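Local coordinates for protein L-ribulose 3-epimerase (Methylomonas sp. DH-1, PDB 7CJ7) that catalyses the manganese-dependent epimerisation of ketoses at carbon 3, with highest activity on L-ribulose, and works as a homodimeric TIM-barrel enzyme, at residues A[56-59]-A[60-64]; A[133-136]-A[137-140]; A[152-156]-A[157-161]; A[183-186]-A[187-190]; A[232-236]-A[237-241]. All coordinates share one frame; numbering follows the deposited sequence.

Contact 1: residues A[56-59]-A[60-64]. With MG (magnesium ion), chain E.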
# COMPACT_ATOMS: atom_id res chain seq x y z
N LYS A 56 -11.83 9.98 31.03
CA LYS A 56 -11.60 11.36 31.54
C LYS A 56 -10.80 11.29 32.86
O LYS A 56 -9.80 12.01 32.97
CB LYS A 56 -12.95 12.07 31.67
CG LYS A 56 -12.88 13.45 32.27
CD LYS A 56 -11.66 14.21 31.88
CE LYS A 56 -11.83 15.05 30.63
NZ LYS A 56 -11.20 16.38 30.81
N ASP A 57 -11.20 10.44 33.80
CA ASP A 57 -10.50 10.28 35.11
C ASP A 57 -9.04 9.85 34.86
O ASP A 57 -8.15 10.36 35.57
CB ASP A 57 -11.21 9.27 36.00
CG ASP A 57 -12.54 9.75 36.56
OD1 ASP A 57 -12.82 10.98 36.47
OD2 ASP A 57 -13.27 8.90 37.12
N LEU A 58 -8.81 8.95 33.91
CA LEU A 58 -7.44 8.44 33.60
C LEU A 58 -6.60 9.58 33.03
O LEU A 58 -5.43 9.72 33.43
CB LEU A 58 -7.51 7.26 32.63
CG LEU A 58 -8.02 5.96 33.24
CD1 LEU A 58 -8.31 4.93 32.16
CD2 LEU A 58 -7.01 5.42 34.25
N LEU A 59 -7.16 10.37 32.10
CA LEU A 59 -6.43 11.51 31.50
C LEU A 59 -6.00 12.46 32.62
O LEU A 59 -4.86 12.92 32.59
CB LEU A 59 -7.31 12.21 30.46
CG LEU A 59 -7.58 11.37 29.21
CD1 LEU A 59 -8.53 12.09 28.27
CD2 LEU A 59 -6.28 11.04 28.49
N GLN A 60 -6.87 12.74 33.59
CA GLN A 60 -6.56 13.65 34.72
C GLN A 60 -5.47 13.02 35.60
O GLN A 60 -4.50 13.71 35.95
CB GLN A 60 -7.83 13.91 35.53
CG GLN A 60 -8.88 14.69 34.76
CD GLN A 60 -10.14 14.84 35.57
OE1 GLN A 60 -10.88 13.88 35.79
NE2 GLN A 60 -10.39 16.05 36.05
N GLU A 61 -5.63 11.74 35.91
CA GLU A 61 -4.71 10.94 36.77
C GLU A 61 -3.28 11.02 36.22
O GLU A 61 -2.36 11.19 37.02
CB GLU A 61 -5.23 9.50 36.87
CG GLU A 61 -4.40 8.60 37.74
CD GLU A 61 -4.95 7.19 37.93
OE1 GLU A 61 -6.05 6.92 37.42
OE2 GLU A 61 -4.28 6.38 38.60
N TYR A 62 -3.11 10.92 34.90
CA TYR A 62 -1.77 10.85 34.25
C TYR A 62 -1.41 12.18 33.57
O TYR A 62 -0.37 12.21 32.90
CB TYR A 62 -1.72 9.67 33.28
CG TYR A 62 -1.70 8.34 33.98
CD1 TYR A 62 -0.52 7.79 34.45
CD2 TYR A 62 -2.88 7.64 34.22
CE1 TYR A 62 -0.50 6.58 35.13
CE2 TYR A 62 -2.88 6.42 34.88
CZ TYR A 62 -1.69 5.89 35.33
OH TYR A 62 -1.68 4.69 35.98
N ASN A 63 -2.21 13.23 33.76
CA ASN A 63 -1.99 14.58 33.21
C ASN A 63 -1.72 14.48 31.70
O ASN A 63 -0.69 14.99 31.22
CB ASN A 63 -0.82 15.32 33.87
CG ASN A 63 -0.76 16.78 33.47
OD1 ASN A 63 0.32 17.34 33.33
ND2 ASN A 63 -1.91 17.39 33.27
N LEU A 64 -2.62 13.83 30.99
CA LEU A 64 -2.49 13.61 29.54
C LEU A 64 -3.69 14.25 28.83
O LEU A 64 -4.78 14.22 29.39
CB LEU A 64 -2.42 12.10 29.30
CG LEU A 64 -1.82 11.67 27.97
CD1 LEU A 64 -0.37 12.11 27.86
CD2 LEU A 64 -1.95 10.17 27.81
MG MG E . -14.49 12.09 36.45
O HOH W 1 -15.52 9.97 37.32
O HOH W 2 -13.41 13.70 36.06
O HOH W 3 -15.10 11.58 34.72
O HOH W 4 -16.22 13.30 37.00

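Contact 2: residues A[133-136]-A[137-140]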
# COMPACT_ATOMS: atom_id res chain seq x y z
N ALA A 133 -20.32 16.83 1.13
CA ALA A 133 -21.52 17.30 1.86
C ALA A 133 -21.45 16.80 3.30
O ALA A 133 -21.75 17.58 4.22
CB ALA A 133 -22.77 16.82 1.16
N ALA A 134 -21.07 15.53 3.50
CA ALA A 134 -20.96 14.92 4.84
C ALA A 134 -19.94 15.70 5.66
O ALA A 134 -20.17 15.89 6.88
CB ALA A 134 -20.58 13.46 4.73
N MET A 135 -18.84 16.12 5.05
CA MET A 135 -17.77 16.81 5.82
C MET A 135 -18.22 18.24 6.14
O MET A 135 -17.81 18.77 7.19
CB MET A 135 -16.43 16.80 5.08
CG MET A 135 -15.84 15.40 4.98
SD MET A 135 -15.59 14.56 6.58
CE MET A 135 -17.18 13.75 6.80
N GLN A 136 -19.07 18.84 5.30
CA GLN A 136 -19.69 20.14 5.64
C GLN A 136 -20.58 19.97 6.87
O GLN A 136 -20.48 20.81 7.78
CB GLN A 136 -20.47 20.70 4.46
CG GLN A 136 -19.55 21.09 3.31
CD GLN A 136 -20.33 21.49 2.08
OE1 GLN A 136 -21.43 21.00 1.84
NE2 GLN A 136 -19.74 22.36 1.29
N ARG A 137 -21.44 18.96 6.89
CA ARG A 137 -22.38 18.75 8.02
C ARG A 137 -21.57 18.48 9.30
O ARG A 137 -21.92 19.04 10.36
CB ARG A 137 -23.38 17.63 7.70
CG ARG A 137 -24.29 17.93 6.52
CD ARG A 137 -25.45 16.95 6.43
NE ARG A 137 -25.01 15.57 6.21
CZ ARG A 137 -24.74 15.04 5.03
NH1 ARG A 137 -24.83 15.77 3.93
NH2 ARG A 137 -24.36 13.78 4.93
N LEU A 138 -20.53 17.65 9.21
CA LEU A 138 -19.70 17.29 10.38
C LEU A 138 -18.95 18.54 10.85
O LEU A 138 -18.94 18.80 12.05
CB LEU A 138 -18.71 16.19 10.01
CG LEU A 138 -17.68 15.88 11.10
CD1 LEU A 138 -18.37 15.47 12.40
CD2 LEU A 138 -16.72 14.80 10.64
N ALA A 139 -18.31 19.28 9.95
CA ALA A 139 -17.57 20.51 10.31
C ALA A 139 -18.50 21.45 11.10
O ALA A 139 -18.06 22.03 12.11
CB ALA A 139 -17.00 21.18 9.08
N ASP A 140 -19.74 21.61 10.65
CA ASP A 140 -20.71 22.55 11.27
C ASP A 140 -21.09 22.03 12.66
O ASP A 140 -21.17 22.86 13.60
CB ASP A 140 -21.90 22.79 10.34
CG ASP A 140 -21.54 23.59 9.10
OD1 ASP A 140 -20.48 24.24 9.10
OD2 ASP A 140 -22.31 23.53 8.11

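Contact 3: residues A[152-156]-A[157-161]. With MN (manganese (II) ion), chain D; SOL (L-sorbose), chain C.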
# COMPACT_ATOMS: atom_id res chain seq x y z
N GLU A 152 -7.66 12.79 6.85
CA GLU A 152 -6.39 12.08 6.63
C GLU A 152 -6.35 11.53 5.21
O GLU A 152 -7.17 10.66 4.86
CB GLU A 152 -6.20 10.95 7.64
CG GLU A 152 -4.79 10.42 7.63
CD GLU A 152 -4.57 9.31 8.64
OE1 GLU A 152 -5.57 8.85 9.27
OE2 GLU A 152 -3.41 8.92 8.80
N VAL A 153 -5.39 12.00 4.43
CA VAL A 153 -5.05 11.44 3.09
C VAL A 153 -4.41 10.07 3.31
O VAL A 153 -3.42 9.98 4.05
CB VAL A 153 -4.11 12.40 2.35
CG1 VAL A 153 -3.68 11.81 1.01
CG2 VAL A 153 -4.76 13.76 2.19
N VAL A 154 -4.97 9.02 2.72
CA VAL A 154 -4.39 7.67 2.91
C VAL A 154 -4.19 7.05 1.54
O VAL A 154 -4.67 7.60 0.53
CB VAL A 154 -5.25 6.79 3.83
CG1 VAL A 154 -5.30 7.34 5.25
CG2 VAL A 154 -6.65 6.61 3.26
N ASN A 155 -3.48 5.93 1.51
CA ASN A 155 -3.04 5.32 0.24
C ASN A 155 -4.24 4.68 -0.47
O ASN A 155 -5.34 4.53 0.14
CB ASN A 155 -1.87 4.36 0.48
CG ASN A 155 -2.28 3.09 1.19
OD1 ASN A 155 -3.07 2.33 0.65
ND2 ASN A 155 -1.75 2.87 2.39
N ARG A 156 -4.02 4.30 -1.71
CA ARG A 156 -5.02 3.73 -2.65
C ARG A 156 -5.71 2.50 -2.05
O ARG A 156 -6.88 2.25 -2.41
CB ARG A 156 -4.30 3.37 -3.95
CG ARG A 156 -3.25 2.29 -3.78
CD ARG A 156 -2.33 2.14 -4.98
NE ARG A 156 -1.62 3.37 -5.27
CZ ARG A 156 -1.00 3.62 -6.41
NH1 ARG A 156 -0.99 2.70 -7.36
NH2 ARG A 156 -0.39 4.78 -6.61
N TYR A 157 -5.03 1.72 -1.21
CA TYR A 157 -5.62 0.47 -0.65
C TYR A 157 -6.57 0.80 0.52
O TYR A 157 -7.23 -0.13 1.00
CB TYR A 157 -4.54 -0.52 -0.23
CG TYR A 157 -3.53 -0.87 -1.29
CD1 TYR A 157 -3.82 -1.77 -2.31
CD2 TYR A 157 -2.26 -0.32 -1.26
CE1 TYR A 157 -2.88 -2.10 -3.27
CE2 TYR A 157 -1.31 -0.63 -2.23
CZ TYR A 157 -1.62 -1.54 -3.23
OH TYR A 157 -0.69 -1.86 -4.17
N GLU A 158 -6.63 2.06 0.97
CA GLU A 158 -7.39 2.46 2.18
C GLU A 158 -8.48 3.50 1.88
O GLU A 158 -9.37 3.66 2.73
CB GLU A 158 -6.42 2.92 3.28
CG GLU A 158 -5.53 1.81 3.81
CD GLU A 158 -4.72 2.19 5.04
OE1 GLU A 158 -5.14 3.13 5.74
OE2 GLU A 158 -3.64 1.59 5.27
N THR A 159 -8.42 4.18 0.73
CA THR A 159 -9.52 5.06 0.22
C THR A 159 -9.41 5.20 -1.29
O THR A 159 -8.29 5.11 -1.83
CB THR A 159 -9.53 6.47 0.82
OG1 THR A 159 -10.72 7.12 0.38
CG2 THR A 159 -8.37 7.33 0.38
N ASN A 160 -10.54 5.46 -1.94
CA ASN A 160 -10.57 5.79 -3.38
C ASN A 160 -10.91 7.27 -3.57
O ASN A 160 -11.08 7.67 -4.72
CB ASN A 160 -11.49 4.83 -4.13
CG ASN A 160 -12.95 4.94 -3.75
OD1 ASN A 160 -13.31 5.75 -2.90
ND2 ASN A 160 -13.79 4.12 -4.36
N ILE A 161 -10.97 8.07 -2.49
CA ILE A 161 -11.46 9.48 -2.56
C ILE A 161 -10.29 10.45 -2.71
O ILE A 161 -10.37 11.34 -3.58
CB ILE A 161 -12.32 9.84 -1.33
CG1 ILE A 161 -13.63 9.05 -1.31
CG2 ILE A 161 -12.58 11.33 -1.26
CD1 ILE A 161 -14.57 9.40 -2.45
MN MN D . -2.43 7.64 10.10
C1 SOL C . -4.77 4.27 8.68
O1 SOL C . -3.86 3.68 7.79
C2 SOL C . -4.16 5.41 9.43
O2 SOL C . -3.17 5.98 9.00
C3 SOL C . -4.76 5.80 10.77
O3 SOL C . -4.39 7.11 11.13
C4 SOL C . -6.28 5.67 10.76
O4 SOL C . -6.83 6.55 9.77
C5 SOL C . -6.94 5.99 12.10
O5 SOL C . -8.36 6.02 11.94
C6 SOL C . -6.60 5.00 13.20
O6 SOL C . -7.21 5.38 14.43
O HOH W 5 -1.21 -0.46 -6.83

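Contact 4: residues A[183-186]-A[187-190]. With MN (manganese (II) ion), chain D; SOL (L-sorbose), chain C.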
# COMPACT_ATOMS: atom_id res chain seq x y z
N HIS A 183 -4.92 16.35 6.87
CA HIS A 183 -4.14 15.49 7.79
C HIS A 183 -3.21 14.65 6.92
O HIS A 183 -3.71 13.96 6.03
CB HIS A 183 -5.13 14.72 8.67
CG HIS A 183 -4.56 13.64 9.51
ND1 HIS A 183 -5.38 12.82 10.27
CD2 HIS A 183 -3.29 13.22 9.71
CE1 HIS A 183 -4.63 11.93 10.91
NE2 HIS A 183 -3.35 12.16 10.59
N LEU A 184 -1.89 14.79 7.11
CA LEU A 184 -0.89 14.03 6.32
C LEU A 184 -0.25 12.98 7.22
O LEU A 184 -0.11 13.24 8.43
CB LEU A 184 0.16 14.97 5.73
CG LEU A 184 -0.32 15.86 4.59
CD1 LEU A 184 0.80 16.78 4.15
CD2 LEU A 184 -0.81 15.04 3.40
N ASP A 185 0.08 11.84 6.63
CA ASP A 185 0.65 10.66 7.33
C ASP A 185 1.84 10.16 6.51
O ASP A 185 1.63 9.80 5.33
CB ASP A 185 -0.44 9.61 7.52
CG ASP A 185 0.02 8.34 8.22
OD1 ASP A 185 1.16 7.94 7.99
OD2 ASP A 185 -0.78 7.78 8.97
N THR A 186 3.04 10.17 7.07
CA THR A 186 4.29 9.89 6.31
C THR A 186 4.23 8.49 5.70
O THR A 186 4.82 8.29 4.63
CB THR A 186 5.54 10.10 7.17
OG1 THR A 186 5.47 9.26 8.32
CG2 THR A 186 5.71 11.55 7.57
N TYR A 187 3.57 7.53 6.35
CA TYR A 187 3.43 6.15 5.81
C TYR A 187 2.70 6.19 4.47
O TYR A 187 3.14 5.56 3.49
CB TYR A 187 2.71 5.24 6.81
CG TYR A 187 2.20 3.96 6.20
CD1 TYR A 187 3.04 2.91 5.90
CD2 TYR A 187 0.85 3.80 5.93
CE1 TYR A 187 2.57 1.74 5.33
CE2 TYR A 187 0.36 2.63 5.36
CZ TYR A 187 1.22 1.59 5.09
OH TYR A 187 0.75 0.43 4.53
N HIS A 188 1.57 6.90 4.42
CA HIS A 188 0.74 7.03 3.20
C HIS A 188 1.46 7.86 2.15
O HIS A 188 1.39 7.52 0.96
CB HIS A 188 -0.64 7.56 3.57
CG HIS A 188 -1.39 6.64 4.46
ND1 HIS A 188 -1.80 5.39 4.05
CD2 HIS A 188 -1.80 6.77 5.75
CE1 HIS A 188 -2.44 4.80 5.04
NE2 HIS A 188 -2.46 5.63 6.09
N MET A 189 2.15 8.93 2.57
CA MET A 189 2.87 9.85 1.65
C MET A 189 3.98 9.08 0.94
O MET A 189 4.23 9.34 -0.25
CB MET A 189 3.49 11.02 2.43
CG MET A 189 2.47 11.90 3.11
SD MET A 189 3.28 13.18 4.08
CE MET A 189 4.07 14.13 2.78
N ASN A 190 4.60 8.15 1.66
CA ASN A 190 5.75 7.35 1.15
C ASN A 190 5.30 6.58 -0.10
O ASN A 190 6.14 6.36 -1.00
CB ASN A 190 6.28 6.40 2.23
CG ASN A 190 7.46 5.60 1.73
OD1 ASN A 190 8.47 6.18 1.32
ND2 ASN A 190 7.32 4.29 1.69
MN MN D . -2.43 7.64 10.10
C1 SOL C . -4.77 4.27 8.68
O1 SOL C . -3.86 3.68 7.79
C2 SOL C . -4.16 5.41 9.43
O2 SOL C . -3.17 5.98 9.00
C3 SOL C . -4.76 5.80 10.77
O3 SOL C . -4.39 7.11 11.13
C4 SOL C . -6.28 5.67 10.76
O4 SOL C . -6.83 6.55 9.77
C5 SOL C . -6.94 5.99 12.10
O5 SOL C . -8.36 6.02 11.94
C6 SOL C . -6.60 5.00 13.20
O6 SOL C . -7.21 5.38 14.43

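Contact 5: residues A[232-236]-A[237-241]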
# COMPACT_ATOMS: atom_id res chain seq x y z
N ALA A 232 11.84 18.98 7.17
CA ALA A 232 12.29 20.24 6.53
C ALA A 232 11.07 21.01 6.02
O ALA A 232 10.98 22.24 6.24
CB ALA A 232 13.29 19.94 5.45
N ALA A 233 10.13 20.33 5.36
CA ALA A 233 8.92 20.96 4.79
C ALA A 233 8.04 21.50 5.92
O ALA A 233 7.52 22.61 5.78
CB ALA A 233 8.17 19.97 3.93
N LEU A 234 7.86 20.74 7.00
CA LEU A 234 7.09 21.21 8.18
C LEU A 234 7.72 22.51 8.70
O LEU A 234 6.98 23.42 9.07
CB LEU A 234 7.07 20.14 9.28
CG LEU A 234 6.16 18.94 9.06
CD1 LEU A 234 6.07 18.14 10.35
CD2 LEU A 234 4.77 19.34 8.60
N LYS A 235 9.04 22.58 8.76
CA LYS A 235 9.75 23.78 9.25
C LYS A 235 9.48 24.95 8.30
O LYS A 235 9.32 26.08 8.80
CB LYS A 235 11.24 23.51 9.40
CG LYS A 235 12.02 24.64 10.06
CD LYS A 235 13.47 24.27 10.30
CE LYS A 235 14.08 25.06 11.42
NZ LYS A 235 14.00 26.51 11.14
N GLN A 236 9.45 24.69 7.00
CA GLN A 236 9.28 25.72 5.94
C GLN A 236 7.89 26.36 6.05
O GLN A 236 7.77 27.53 5.69
CB GLN A 236 9.53 25.10 4.57
CG GLN A 236 9.42 26.10 3.42
CD GLN A 236 10.30 27.32 3.57
OE1 GLN A 236 11.38 27.27 4.17
NE2 GLN A 236 9.84 28.42 3.01
N ILE A 237 6.89 25.65 6.59
CA ILE A 237 5.54 26.24 6.82
C ILE A 237 5.32 26.52 8.32
O ILE A 237 4.18 26.85 8.69
CB ILE A 237 4.44 25.33 6.24
CG1 ILE A 237 4.29 24.02 7.02
CG2 ILE A 237 4.67 25.07 4.76
CD1 ILE A 237 2.92 23.38 6.87
N ASP A 238 6.36 26.40 9.14
CA ASP A 238 6.29 26.56 10.62
C ASP A 238 5.07 25.83 11.17
O ASP A 238 4.25 26.45 11.89
CB ASP A 238 6.21 28.02 11.05
CG ASP A 238 6.32 28.19 12.56
OD1 ASP A 238 7.06 27.40 13.18
OD2 ASP A 238 5.65 29.11 13.10
N TYR A 239 4.93 24.54 10.86
CA TYR A 239 3.78 23.73 11.32
C TYR A 239 3.73 23.72 12.86
O TYR A 239 4.73 23.33 13.52
CB TYR A 239 3.87 22.30 10.80
CG TYR A 239 2.77 21.43 11.33
CD1 TYR A 239 1.47 21.58 10.89
CD2 TYR A 239 3.01 20.47 12.30
CE1 TYR A 239 0.44 20.79 11.38
CE2 TYR A 239 2.00 19.67 12.79
CZ TYR A 239 0.70 19.83 12.33
OH TYR A 239 -0.31 19.06 12.82
N ARG A 240 2.58 24.12 13.41
CA ARG A 240 2.31 24.11 14.87
C ARG A 240 0.99 23.41 15.13
O ARG A 240 -0.04 24.08 15.28
CB ARG A 240 2.31 25.54 15.43
CG ARG A 240 3.72 26.09 15.64
CD ARG A 240 3.72 27.48 16.23
NE ARG A 240 5.09 27.94 16.39
CZ ARG A 240 5.89 27.60 17.39
NH1 ARG A 240 7.13 28.05 17.43
NH2 ARG A 240 5.45 26.79 18.34
N GLY A 241 1.02 22.09 15.15
CA GLY A 241 -0.19 21.29 15.40
C GLY A 241 0.20 19.92 15.92
O GLY A 241 1.38 19.64 16.14

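Contact 1: residues A[56-59]-A[60-64]
The last turn of helix 52-61 is held by i to i+4 backbone bonds, from Q60 N to K56 O, from E61 N to D57 O and from Y62 N to L58 O. The helix then ends in a Schellman motif. L64 N reaches back to L59 O at 2.9 Å, in a nearly straight bond of 171°. N63 N bonds to Q60 O. N63 is the C-prime residue, and its positive phi of 51° turns the chain out of the helix. This is the helix-to-strand end of a beta-alpha-beta unit of the TIM barrel, and strand 65-72 follows directly. The motif has its usual apolar pair: L59 CD2 meets L64 CB at 4.1 Å. Both leucines also pack on I40 of strand 39-43.

L58 and E61 lie alongside each other, pointing the same way. L58 CD2 comes within 3.6 Å of E61 OE1. E61 is extended, and OE1 makes a salt bridge with R26 of helix 22-35. L58 O lies in the plane of the Y62 ring, at its edge, 3.4 Å from Y62 CD2.

On the outer face D57 binds a magnesium ion, and Q60 reaches it through water. The carboxylate of D57 and the amide of Q60 are nearly coplanar, 23° apart. K56 CD lies 4.0 Å from Q60 OE1, beside this amide. D57 OD1 binds the magnesium directly at 2.0 Å. A metal-bound water donates to Q60 OE1 at 2.6 Å. A second metal-bound water donates to the other carboxylate oxygen, D57 OD2, at 2.5 Å.

Contact 2: residues A[133-136]-A[137-140]
R137 folds back along the helix over A133 and A134. Its chain bends at chi3 (-62°), and this lays the guanidinium on the preceding turn. A134 CA sits over one face of the group, toward its rim, 3.6 Å from R137 NH2. A133 CB touches R137 NH1, also at 3.6 Å. The charge is met elsewhere: R137 NH2 makes a salt bridge with D90 of helix 83-102.

M135 and L138 lie side by side on the buried face. M135 is bent at both chi2 and chi3, which swings its methyl round to the leucine. L138, with CG opposite its backbone N (chi1 173°), brings CD2 alongside that methyl. The touch is M135 CE to L138 CD2, 4.0 Å. Both side chains pack on L93 of helix 83-102, and they also reach strand 148-152, M135 at L151 and L138 at I149. This is how helix 125-143 covers the outside of the TIM barrel, within the beta-alpha-beta unit that runs from strand 107-112 to strand 148-152.

Regular i to i+4 bonds carry the backbone, such as L138 N to A134 O at 2.9 Å. D140 N bonds to Q136 O at 3.1 Å. The D140 carboxylate turns back over the same carbonyl, with D140 CG 3.3 Å from Q136 O. D140 OD1 makes a salt bridge with R177. With an alanine at D140 the R177 guanidinium would probably lose its charge mate and be freer to turn where it now lies against Q136 and A139. Q136 runs out extended beyond CG, and its NE2 donates to the carbonyl of V175, at the end of helix 165-175.

Contact 3: residues A[152-156]-A[157-161]
Hydrogen bonds fold this turn round N155. N155 O accepts twice, from E158 N at 2.9 Å and from T159 N at 3.2 Å. The first donor stands above the carbonyl plane, while the second comes nearly along the C=O axis. N155 OD1 takes Y157 N at 2.8 Å, in the plane of its own carbonyl, which makes an Asx turn. T159 OG1 accepts from I161 N, an ST turn. Y157 OH bonds to E158 of the second subunit, and R156 NE makes a salt bridge with E192.

One apolar contact is tight. V154 CG2 and T159 CG2 press together at 3.4 Å, their side chains crossing at about a right angle. Separately, R156 CG lies over one face of the Y157 ring in a CH-pi contact.

Ligand contacts come from the two glutamates. E152 OE2 binds manganese at 2.1 Å, and E152 OE1 accepts from sorbose O4 at 2.7 Å. E158 OE1 takes sorbose O1 at a very short 2.5 Å.

D185, H211 and E246 complete the protein ligands of the metal. The arrangement is the active-site loop at the C-terminal end of a TIM-barrel strand, where E152 probably acts as a proton donor and acceptor.

Contact 4: residues A[183-186]-A[187-190]
D185 and H188 meet with their flat groups steeply turned, the carboxylate and imidazole planes 71° apart. H188 CD2 approaches D185 CG at 3.4 Å. A chi1 of 179° swings the D185 carboxylate away from its own N, to the metal, and its two oxygens part company. D185 OD2 binds manganese at 2.0 Å. D185 OD1 caps the helix that starts here and is met almost end-on by Y187 N at 2.9 Å. One carboxylate therefore holds both the metal and the helix start, which should fix its rotation. D185 is the N-cap residue, and its own carbonyl takes M189 N.

Y187 turns its ring edge to H188: Y187 CD2 stands over the centre of one imidazole face, 3.5 Å above it. This braces the imidazole from one side. H188 NE2 then points at the sugar and donates to sorbose O1 at 2.9 Å and to O2 at 3.0 Å. The other ring nitrogen, H188 ND1, has a weak hydrogen bond with N155. An alanine in place of H188 is likely to leave sorbose O1 and O2 without this shared donor and the Y187 ring edge without its partner.

Sorbose O2 and O3 also bind the manganese, so D185, through the metal, and H188, directly, hold the same end of the sugar. M189 SD rests 4.0 Å from L184 CB. Y187 OH bonds to Y157 of the second subunit. T186 and M189 pack on F230 of helix 227-236. Strand 180-185, which runs into helix 186-192, lies between strands 148-152 and 207-212 of the barrel.

Contact 5: residues A[232-236]-A[237-241]
L234 O is gripped by several donors. Y239 N makes the main bond to L234 O at 2.9 Å, almost straight at 174°. I237 N adds a weak one to L234 O at 3.3 Å, and Y286 OH another weak one. I237 N also bonds to A233 O at 3.2 Å, so its N-H is shared between two carbonyls. D238 N goes to K235 O at 3.0 Å, well above the carbonyl plane.

The bonds from Y239 N and D238 N define a Schellman motif that ends helix 227-236. D238 is the C-prime residue, with phi of 44°. It turns the chain toward strand 242-245, the last strand of the TIM barrel.

L234 and Y239 lie side by side, pointing the same way, and make the apolar pair of the motif. L234 CD2 touches Y239 CB at 3.8 Å. Both rest on L207 of strand 207-212. I237 puts CG1 between its backbone N and carbonyl carbon (chi1 69°). This tucks I237 CG1 against L234 O at 3.4 Å. G241 N lies over one face of the Y239 ring, toward its rim, and Y239 OH bonds to the carbonyl of P242. On the outside, D238 OD2 pairs with R240 NE at 3.5 Å.

In the fold
Contacts 3 and 4 are buried and touch each other. They follow neighbouring barrel strands, 148-152 and 180-185, share the manganese and the sorbose, and both reach the second subunit. Their chemistry is polar and directed: metal bonds, sugar bonds and side-chain-to-backbone bonds. Contacts 1, 2 and 5 are partly buried and belong to the outer helices. Contacts 1 and 5 are both Schellman ends leading into a strand, but only contact 1 holds a magnesium ion, at the surface. Contact 2 is mid-helix, with an apolar inner face and salt bridges outside. Contacts 1 and 3 lie on opposite sides of the chain's centre, their own centres 33 Å apart.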